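Local coordinates for protein fimbrin (Schizosaccharomyces pombe, PDB 1RT8) that binds actin filaments and crosslinks them through two actin-binding regions, supporting cell polarity, cytokinesis, mating and spore formation, at residues A[49-55]-A[88-92]; A[64-70]-A[475-480]. All blocks are in the same frame, centred on the assembly; numbering follows the deposited sequence.

Interaction 1: residues A[49-55]-A[88-92]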
ATOM      1  N   LYS A  49     -13.717  14.259   8.247  1.00 31.30           N
ATOM      2  CA  LYS A  49     -14.988  13.715   7.771  1.00 31.41           C
ATOM      3  C   LYS A  49     -15.309  13.783   6.283  1.00 30.55           C
ATOM      4  O   LYS A  49     -15.977  12.879   5.758  1.00 31.27           O
ATOM      5  CB  LYS A  49     -16.145  14.348   8.546  1.00 32.60           C
ATOM      6  CG  LYS A  49     -16.154  14.002  10.027  1.00 35.99           C
ATOM      7  CD  LYS A  49     -17.360  14.617  10.726  1.00 35.55           C
ATOM      8  CE  LYS A  49     -17.478  14.128  12.157  1.00 37.58           C
ATOM      9  NZ  LYS A  49     -18.689  14.671  12.830  1.00 41.70           N
ATOM     10  N   ASP A  50     -14.867  14.827   5.588  1.00 27.27           N
ATOM     11  CA  ASP A  50     -15.193  14.912   4.172  1.00 27.23           C
ATOM     12  C   ASP A  50     -14.157  14.300   3.247  1.00 26.50           C
ATOM     13  O   ASP A  50     -14.221  14.488   2.035  1.00 29.14           O
ATOM     14  CB  ASP A  50     -15.500  16.364   3.750  1.00 30.04           C
ATOM     15  CG  ASP A  50     -14.274  17.269   3.731  1.00 32.00           C
ATOM     16  OD1 ASP A  50     -13.138  16.794   3.947  1.00 31.03           O
ATOM     17  OD2 ASP A  50     -14.463  18.482   3.490  1.00 33.81           O
ATOM     18  N   GLY A  51     -13.212  13.563   3.823  1.00 26.64           N
ATOM     19  CA  GLY A  51     -12.184  12.901   3.038  1.00 26.32           C
ATOM     20  C   GLY A  51     -11.103  13.702   2.322  1.00 28.15           C
ATOM     21  O   GLY A  51     -10.168  13.109   1.780  1.00 29.42           O
ATOM     22  N   LEU A  52     -11.200  15.026   2.304  1.00 27.00           N
ATOM     23  CA  LEU A  52     -10.194  15.838   1.611  1.00 28.07           C
ATOM     24  C   LEU A  52      -8.795  15.763   2.230  1.00 24.85           C
ATOM     25  O   LEU A  52      -7.809  15.524   1.528  1.00 25.32           O
ATOM     26  CB  LEU A  52     -10.662  17.301   1.524  1.00 27.78           C
ATOM     27  CG  LEU A  52     -11.865  17.494   0.592  1.00 29.88           C
ATOM     28  CD1 LEU A  52     -12.365  18.931   0.662  1.00 33.74           C
ATOM     29  CD2 LEU A  52     -11.471  17.136  -0.823  1.00 31.44           C
ATOM     30  N   ILE A  53      -8.711  15.971   3.539  1.00 24.44           N
ATOM     31  CA  ILE A  53      -7.436  15.913   4.243  1.00 25.50           C
ATOM     32  C   ILE A  53      -6.767  14.562   4.044  1.00 27.55           C
ATOM     33  O   ILE A  53      -5.570  14.494   3.745  1.00 27.83           O
ATOM     34  CB  ILE A  53      -7.626  16.150   5.747  1.00 24.82           C
ATOM     35  CG1 ILE A  53      -8.020  17.611   5.986  1.00 27.02           C
ATOM     36  CG2 ILE A  53      -6.360  15.794   6.500  1.00 24.65           C
ATOM     37  CD1 ILE A  53      -8.246  17.953   7.438  1.00 29.20           C
ATOM     38  N   LEU A  54      -7.536  13.487   4.207  1.00 25.51           N
ATOM     39  CA  LEU A  54      -6.981  12.145   4.033  1.00 25.76           C
ATOM     40  C   LEU A  54      -6.513  11.901   2.605  1.00 23.77           C
ATOM     41  O   LEU A  54      -5.459  11.303   2.393  1.00 24.25           O
ATOM     42  CB  LEU A  54      -8.011  11.088   4.441  1.00 24.45           C
ATOM     43  CG  LEU A  54      -8.256  11.068   5.950  1.00 24.06           C
ATOM     44  CD1 LEU A  54      -9.404  10.117   6.290  1.00 24.57           C
ATOM     45  CD2 LEU A  54      -6.972  10.657   6.652  1.00 22.83           C
ATOM     46  N   SER A  55      -7.293  12.359   1.626  1.00 26.05           N
ATOM     47  CA  SER A  55      -6.928  12.194   0.220  1.00 25.97           C
ATOM     48  C   SER A  55      -5.610  12.912  -0.043  1.00 26.44           C
ATOM     49  O   SER A  55      -4.757  12.415  -0.785  1.00 25.24           O
ATOM     50  CB  SER A  55      -8.017  12.765  -0.704  1.00 27.04           C
ATOM     51  OG  SER A  55      -9.182  11.959  -0.694  1.00 28.19           O
ATOM     52  N   ASN A  88     -16.225  10.958  -1.547  1.00 24.97           N
ATOM     53  CA  ASN A  88     -14.828  11.273  -1.276  1.00 23.86           C
ATOM     54  C   ASN A  88     -14.193  10.179  -0.410  1.00 22.74           C
ATOM     55  O   ASN A  88     -13.059   9.761  -0.646  1.00 23.35           O
ATOM     56  CB  ASN A  88     -14.714  12.618  -0.546  1.00 24.89           C
ATOM     57  CG  ASN A  88     -14.897  13.812  -1.474  1.00 25.16           C
ATOM     58  OD1 ASN A  88     -15.145  13.655  -2.663  1.00 26.06           O
ATOM     59  ND2 ASN A  88     -14.765  15.018  -0.921  1.00 28.16           N
ATOM     60  N   ASN A  89     -14.916   9.724   0.604  1.00 22.28           N
ATOM     61  CA  ASN A  89     -14.368   8.696   1.480  1.00 22.36           C
ATOM     62  C   ASN A  89     -14.173   7.363   0.782  1.00 20.96           C
ATOM     63  O   ASN A  89     -13.298   6.587   1.160  1.00 22.91           O
ATOM     64  CB  ASN A  89     -15.223   8.563   2.742  1.00 22.79           C
ATOM     65  CG  ASN A  89     -15.066   9.769   3.662  1.00 26.73           C
ATOM     66  OD1 ASN A  89     -14.050  10.464   3.609  1.00 26.72           O
ATOM     67  ND2 ASN A  89     -16.056  10.014   4.505  1.00 27.99           N
ATOM     68  N   ASN A  90     -14.966   7.100  -0.250  1.00 22.25           N
ATOM     69  CA  ASN A  90     -14.799   5.865  -1.016  1.00 23.08           C
ATOM     70  C   ASN A  90     -13.435   5.926  -1.708  1.00 23.04           C
ATOM     71  O   ASN A  90     -12.710   4.926  -1.782  1.00 20.05           O
ATOM     72  CB  ASN A  90     -15.895   5.724  -2.077  1.00 21.78           C
ATOM     73  CG  ASN A  90     -17.208   5.247  -1.498  1.00 25.83           C
ATOM     74  OD1 ASN A  90     -17.263   4.782  -0.366  1.00 25.34           O
ATOM     75  ND2 ASN A  90     -18.273   5.349  -2.281  1.00 27.47           N
ATOM     76  N   VAL A  91     -13.104   7.108  -2.232  1.00 21.41           N
ATOM     77  CA  VAL A  91     -11.822   7.321  -2.913  1.00 20.08           C
ATOM     78  C   VAL A  91     -10.662   7.116  -1.931  1.00 19.26           C
ATOM     79  O   VAL A  91      -9.657   6.491  -2.266  1.00 20.69           O
ATOM     80  CB  VAL A  91     -11.728   8.747  -3.496  1.00 20.93           C
ATOM     81  CG1 VAL A  91     -10.332   8.988  -4.043  1.00 20.04           C
ATOM     82  CG2 VAL A  91     -12.761   8.931  -4.600  1.00 17.99           C
ATOM     83  N   VAL A  92     -10.807   7.656  -0.725  1.00 19.54           N
ATOM     84  CA  VAL A  92      -9.794   7.516   0.322  1.00 20.90           C
ATOM     85  C   VAL A  92      -9.592   6.044   0.678  1.00 21.67           C
ATOM     86  O   VAL A  92      -8.485   5.511   0.573  1.00 23.82           O
ATOM     87  CB  VAL A  92     -10.215   8.283   1.607  1.00 21.15           C
ATOM     88  CG1 VAL A  92      -9.387   7.825   2.801  1.00 20.70           C
ATOM     89  CG2 VAL A  92     -10.039   9.786   1.391  1.00 24.41           C
TER
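Gly51 and Asn89 bring the two backbones to 5.0 Å between their CA atoms, and one helical turn further on Ser55 and Val92 stand 5.5 Å apart, CA to CA. Gly51 is the N-cap of helix 52-61, and two successive asparagines of helix 82-99 bind the turn that leads into it. Asn88 ND2 donates to Asp50 O at 3.1 Å, the acceptor in the plane of its amide and the donor nitrogen nearly in line with the C=O bond of Asp50; Asn88 OD1 accepts from Asn72 N, so both ends of the amide are held. Asn89 ND2 donates to Lys49 O from a position tilted 31° out of that carbonyl's plane. Asn89 OD1 rests 3.1 Å from Gly51 CA, where glycine, at positive phi, has no side chain to intervene. Both helices belong to the first calponin-homology domain, and this contact joins them in its interior. Asp50 closes an Asx turn as OD1 takes Leu52 N from above the carboxylate plane, while OD2 pairs with Arg34. With CG2 anti to its carbonyl carbon, Val92 presses that methyl against Ser55 OG and Gly51 O. Gly51 O accepts hydrogen bonds from Ser55 OG and Ser55 N, on opposite faces of its plane.

Interaction 2: residues A[64-70]-A[475-480]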
ATOM      1  N   ASP A  64       0.435  10.986  -6.844  1.00 28.88           N
ATOM      2  CA  ASP A  64      -0.417  10.581  -7.966  1.00 30.04           C
ATOM      3  C   ASP A  64      -1.343   9.384  -7.730  1.00 28.91           C
ATOM      4  O   ASP A  64      -1.830   8.777  -8.686  1.00 27.68           O
ATOM      5  CB  ASP A  64       0.445  10.299  -9.200  1.00 31.80           C
ATOM      6  CG  ASP A  64       1.361  11.451  -9.545  1.00 35.68           C
ATOM      7  OD1 ASP A  64       0.847  12.555  -9.834  1.00 35.71           O
ATOM      8  OD2 ASP A  64       2.597  11.250  -9.521  1.00 37.50           O
ATOM      9  N   THR A  65      -1.595   9.042  -6.474  1.00 27.99           N
ATOM     10  CA  THR A  65      -2.482   7.922  -6.195  1.00 27.16           C
ATOM     11  C   THR A  65      -3.911   8.346  -6.511  1.00 26.41           C
ATOM     12  O   THR A  65      -4.699   7.581  -7.073  1.00 26.82           O
ATOM     13  CB  THR A  65      -2.396   7.497  -4.720  1.00 26.90           C
ATOM     14  OG1 THR A  65      -1.060   7.078  -4.428  1.00 27.29           O
ATOM     15  CG2 THR A  65      -3.353   6.354  -4.435  1.00 26.39           C
ATOM     16  N   ILE A  66      -4.240   9.581  -6.162  1.00 25.56           N
ATOM     17  CA  ILE A  66      -5.579  10.098  -6.397  1.00 25.39           C
ATOM     18  C   ILE A  66      -5.593  11.305  -7.332  1.00 27.27           C
ATOM     19  O   ILE A  66      -4.816  12.243  -7.142  1.00 25.99           O
ATOM     20  CB  ILE A  66      -6.233  10.515  -5.062  1.00 24.66           C
ATOM     21  CG1 ILE A  66      -6.308   9.311  -4.122  1.00 23.16           C
ATOM     22  CG2 ILE A  66      -7.616  11.091  -5.311  1.00 23.50           C
ATOM     23  CD1 ILE A  66      -6.710   9.673  -2.705  1.00 19.66           C
ATOM     24  N   ASP A  67      -6.458  11.265  -8.346  1.00 27.22           N
ATOM     25  CA  ASP A  67      -6.626  12.384  -9.281  1.00 27.72           C
ATOM     26  C   ASP A  67      -7.628  13.207  -8.503  1.00 27.48           C
ATOM     27  O   ASP A  67      -8.818  12.889  -8.486  1.00 26.05           O
ATOM     28  CB  ASP A  67      -7.266  11.925 -10.597  1.00 28.37           C
ATOM     29  CG  ASP A  67      -7.463  13.072 -11.594  1.00 30.14           C
ATOM     30  OD1 ASP A  67      -7.773  14.210 -11.158  1.00 30.56           O
ATOM     31  OD2 ASP A  67      -7.326  12.832 -12.817  1.00 28.24           O
ATOM     32  N   GLU A  68      -7.147  14.257  -7.846  1.00 27.04           N
ATOM     33  CA  GLU A  68      -8.008  15.083  -7.013  1.00 28.03           C
ATOM     34  C   GLU A  68      -9.213  15.716  -7.698  1.00 27.69           C
ATOM     35  O   GLU A  68     -10.133  16.185  -7.029  1.00 25.98           O
ATOM     36  CB  GLU A  68      -7.165  16.141  -6.305  1.00 29.72           C
ATOM     37  CG  GLU A  68      -5.937  15.544  -5.636  1.00 32.74           C
ATOM     38  CD  GLU A  68      -5.278  16.499  -4.658  1.00 36.77           C
ATOM     39  OE1 GLU A  68      -5.505  17.721  -4.780  1.00 37.32           O
ATOM     40  OE2 GLU A  68      -4.524  16.025  -3.774  1.00 38.77           O
ATOM     41  N   ARG A  69      -9.233  15.723  -9.023  1.00 28.74           N
ATOM     42  CA  ARG A  69     -10.382  16.299  -9.707  1.00 30.55           C
ATOM     43  C   ARG A  69     -11.649  15.452  -9.537  1.00 31.74           C
ATOM     44  O   ARG A  69     -12.718  15.861  -9.982  1.00 30.78           O
ATOM     45  CB  ARG A  69     -10.080  16.483 -11.190  1.00 31.02           C
ATOM     46  CG  ARG A  69      -8.964  17.479 -11.453  1.00 31.81           C
ATOM     47  CD  ARG A  69      -8.580  17.446 -12.902  1.00 32.34           C
ATOM     48  NE  ARG A  69      -8.262  16.088 -13.326  1.00 34.84           N
ATOM     49  CZ  ARG A  69      -8.054  15.734 -14.588  1.00 38.23           C
ATOM     50  NH1 ARG A  69      -8.133  16.643 -15.549  1.00 40.85           N
ATOM     51  NH2 ARG A  69      -7.771  14.473 -14.891  1.00 38.83           N
ATOM     52  N   VAL A  70     -11.538  14.280  -8.903  1.00 31.49           N
ATOM     53  CA  VAL A  70     -12.717  13.426  -8.676  1.00 30.23           C
ATOM     54  C   VAL A  70     -13.356  13.745  -7.323  1.00 30.27           C
ATOM     55  O   VAL A  70     -14.491  13.351  -7.047  1.00 31.39           O
ATOM     56  CB  VAL A  70     -12.377  11.897  -8.669  1.00 30.79           C
ATOM     57  CG1 VAL A  70     -11.662  11.495  -9.948  1.00 30.16           C
ATOM     58  CG2 VAL A  70     -11.546  11.546  -7.440  1.00 29.39           C
ATOM     59  N   ARG A 475      -5.393   7.372 -14.843  1.00 27.23           N
ATOM     60  CA  ARG A 475      -5.358   7.763 -13.436  1.00 27.58           C
ATOM     61  C   ARG A 475      -6.712   8.317 -13.007  1.00 28.16           C
ATOM     62  O   ARG A 475      -7.167   8.103 -11.878  1.00 27.60           O
ATOM     63  CB  ARG A 475      -4.268   8.819 -13.218  1.00 30.14           C
ATOM     64  CG  ARG A 475      -4.081   9.248 -11.771  1.00 33.21           C
ATOM     65  CD  ARG A 475      -2.867  10.154 -11.635  1.00 32.51           C
ATOM     66  NE  ARG A 475      -1.632   9.448 -11.965  1.00 32.47           N
ATOM     67  CZ  ARG A 475      -0.635   9.969 -12.676  1.00 33.24           C
ATOM     68  NH1 ARG A 475      -0.719  11.206 -13.141  1.00 33.03           N
ATOM     69  NH2 ARG A 475       0.454   9.250 -12.916  1.00 36.03           N
ATOM     70  N   LEU A 476      -7.348   9.044 -13.917  1.00 26.53           N
ATOM     71  CA  LEU A 476      -8.660   9.619 -13.656  1.00 27.02           C
ATOM     72  C   LEU A 476      -9.674   8.480 -13.573  1.00 24.97           C
ATOM     73  O   LEU A 476     -10.528   8.469 -12.697  1.00 23.86           O
ATOM     74  CB  LEU A 476      -9.060  10.580 -14.783  1.00 26.25           C
ATOM     75  CG  LEU A 476     -10.482  11.146 -14.708  1.00 27.95           C
ATOM     76  CD1 LEU A 476     -10.621  12.017 -13.467  1.00 27.14           C
ATOM     77  CD2 LEU A 476     -10.789  11.952 -15.973  1.00 29.11           C
ATOM     78  N   ALA A 477      -9.568   7.524 -14.492  1.00 23.38           N
ATOM     79  CA  ALA A 477     -10.480   6.383 -14.516  1.00 22.56           C
ATOM     80  C   ALA A 477     -10.386   5.583 -13.217  1.00 22.34           C
ATOM     81  O   ALA A 477     -11.410   5.219 -12.628  1.00 22.32           O
ATOM     82  CB  ALA A 477     -10.165   5.477 -15.719  1.00 20.07           C
ATOM     83  N   ILE A 478      -9.161   5.308 -12.768  1.00 23.20           N
ATOM     84  CA  ILE A 478      -8.971   4.550 -11.530  1.00 23.27           C
ATOM     85  C   ILE A 478      -9.568   5.260 -10.317  1.00 23.94           C
ATOM     86  O   ILE A 478     -10.213   4.627  -9.485  1.00 22.93           O
ATOM     87  CB  ILE A 478      -7.476   4.257 -11.272  1.00 21.98           C
ATOM     88  CG1 ILE A 478      -6.975   3.233 -12.297  1.00 23.99           C
ATOM     89  CG2 ILE A 478      -7.277   3.760  -9.842  1.00 19.01           C
ATOM     90  CD1 ILE A 478      -5.485   2.970 -12.243  1.00 20.69           C
ATOM     91  N   SER A 479      -9.357   6.570 -10.213  1.00 23.77           N
ATOM     92  CA  SER A 479      -9.902   7.330  -9.094  1.00 22.85           C
ATOM     93  C   SER A 479     -11.436   7.387  -9.160  1.00 24.07           C
ATOM     94  O   SER A 479     -12.115   7.404  -8.127  1.00 23.46           O
ATOM     95  CB  SER A 479      -9.327   8.756  -9.083  1.00 25.02           C
ATOM     96  OG  SER A 479      -7.929   8.755  -8.810  1.00 23.56           O
ATOM     97  N   ILE A 480     -11.987   7.433 -10.369  1.00 23.32           N
ATOM     98  CA  ILE A 480     -13.440   7.479 -10.509  1.00 22.48           C
ATOM     99  C   ILE A 480     -14.020   6.124 -10.089  1.00 21.83           C
ATOM    100  O   ILE A 480     -15.058   6.047  -9.433  1.00 20.00           O
ATOM    101  CB  ILE A 480     -13.863   7.780 -11.970  1.00 22.97           C
ATOM    102  CG1 ILE A 480     -13.530   9.238 -12.329  1.00 24.37           C
ATOM    103  CG2 ILE A 480     -15.360   7.505 -12.147  1.00 19.43           C
ATOM    104  CD1 ILE A 480     -13.892   9.626 -13.770  1.00 23.59           C
TER
HETATM  105  O   HOH W   1      -7.086   6.645  -6.305  1.00 27.67           O
HETATM  106  O   HOH W   2      -5.900   7.123  -9.833  1.00 35.73           O
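Arg475 runs outward alongside Asp64. With CG anti to its own backbone N (chi1 -177°), the chain leaves helix 467-483 toward the loop 64-70; CB leads to CG, which lies 3.8 Å from Asp64 O, and CD comes closer to that same oxygen. A bend at chi3 then lays the guanidinium against the aspartate: NE is 3.6 Å from Asp64 CB, which covers one face toward the rim. The carboxylate stacks on the guanidinium, their planes 24° apart, and NH1 ends 3.9 Å from Asp64 OD1, a long salt bridge of charges alone, with no N-H pointing at the oxygen. Here a loop of the first calponin-homology domain docks on a helix of the fourth, joining the two actin-binding regions of the crosslinking core. The central bond is nearly straight: Asp67 N donates to Ser479 OG at 2.9 Å (174°). One water links Thr65 O, Arg475 O and that hydroxyl. Asp67 also forms an Asx turn, OD1 accepting Arg69 N, and Arg69 forms a salt bridge with the same carboxylate, NE to OD1 and NH2 to OD2, each oxygen offering its syn lone pair. With its rotation fixed by these bonds, the carboxylate sets OD2 3.5 Å from Leu476 CB. Val70 CG1 meets Leu476 CD1, Ser479 CB and Ile480 CG1, the last at 3.8 Å.

Overall arrangement
From the N terminus, the chain passes 49-55 into helix 52-61, runs through 64-70, and reaches 88-92 on helix 82-99, where interaction 1 closes a loop of 32 residues within the first calponin-homology domain. Interaction 2 starts inside that loop but closes only at 475-480, after 404 intervening residues, so the two contacts cross instead of nesting. Their centres lie 12 Å apart, and they meet directly: Ile66 packs against Ser55 and Val91, and Val91 also touches Val70 and Ser479. The pair illustrates how a local closure can be coupled to a distant one: a loop lying against the joined helices 52-61 and 82-99 also contacts helix 467-483 of the fourth domain.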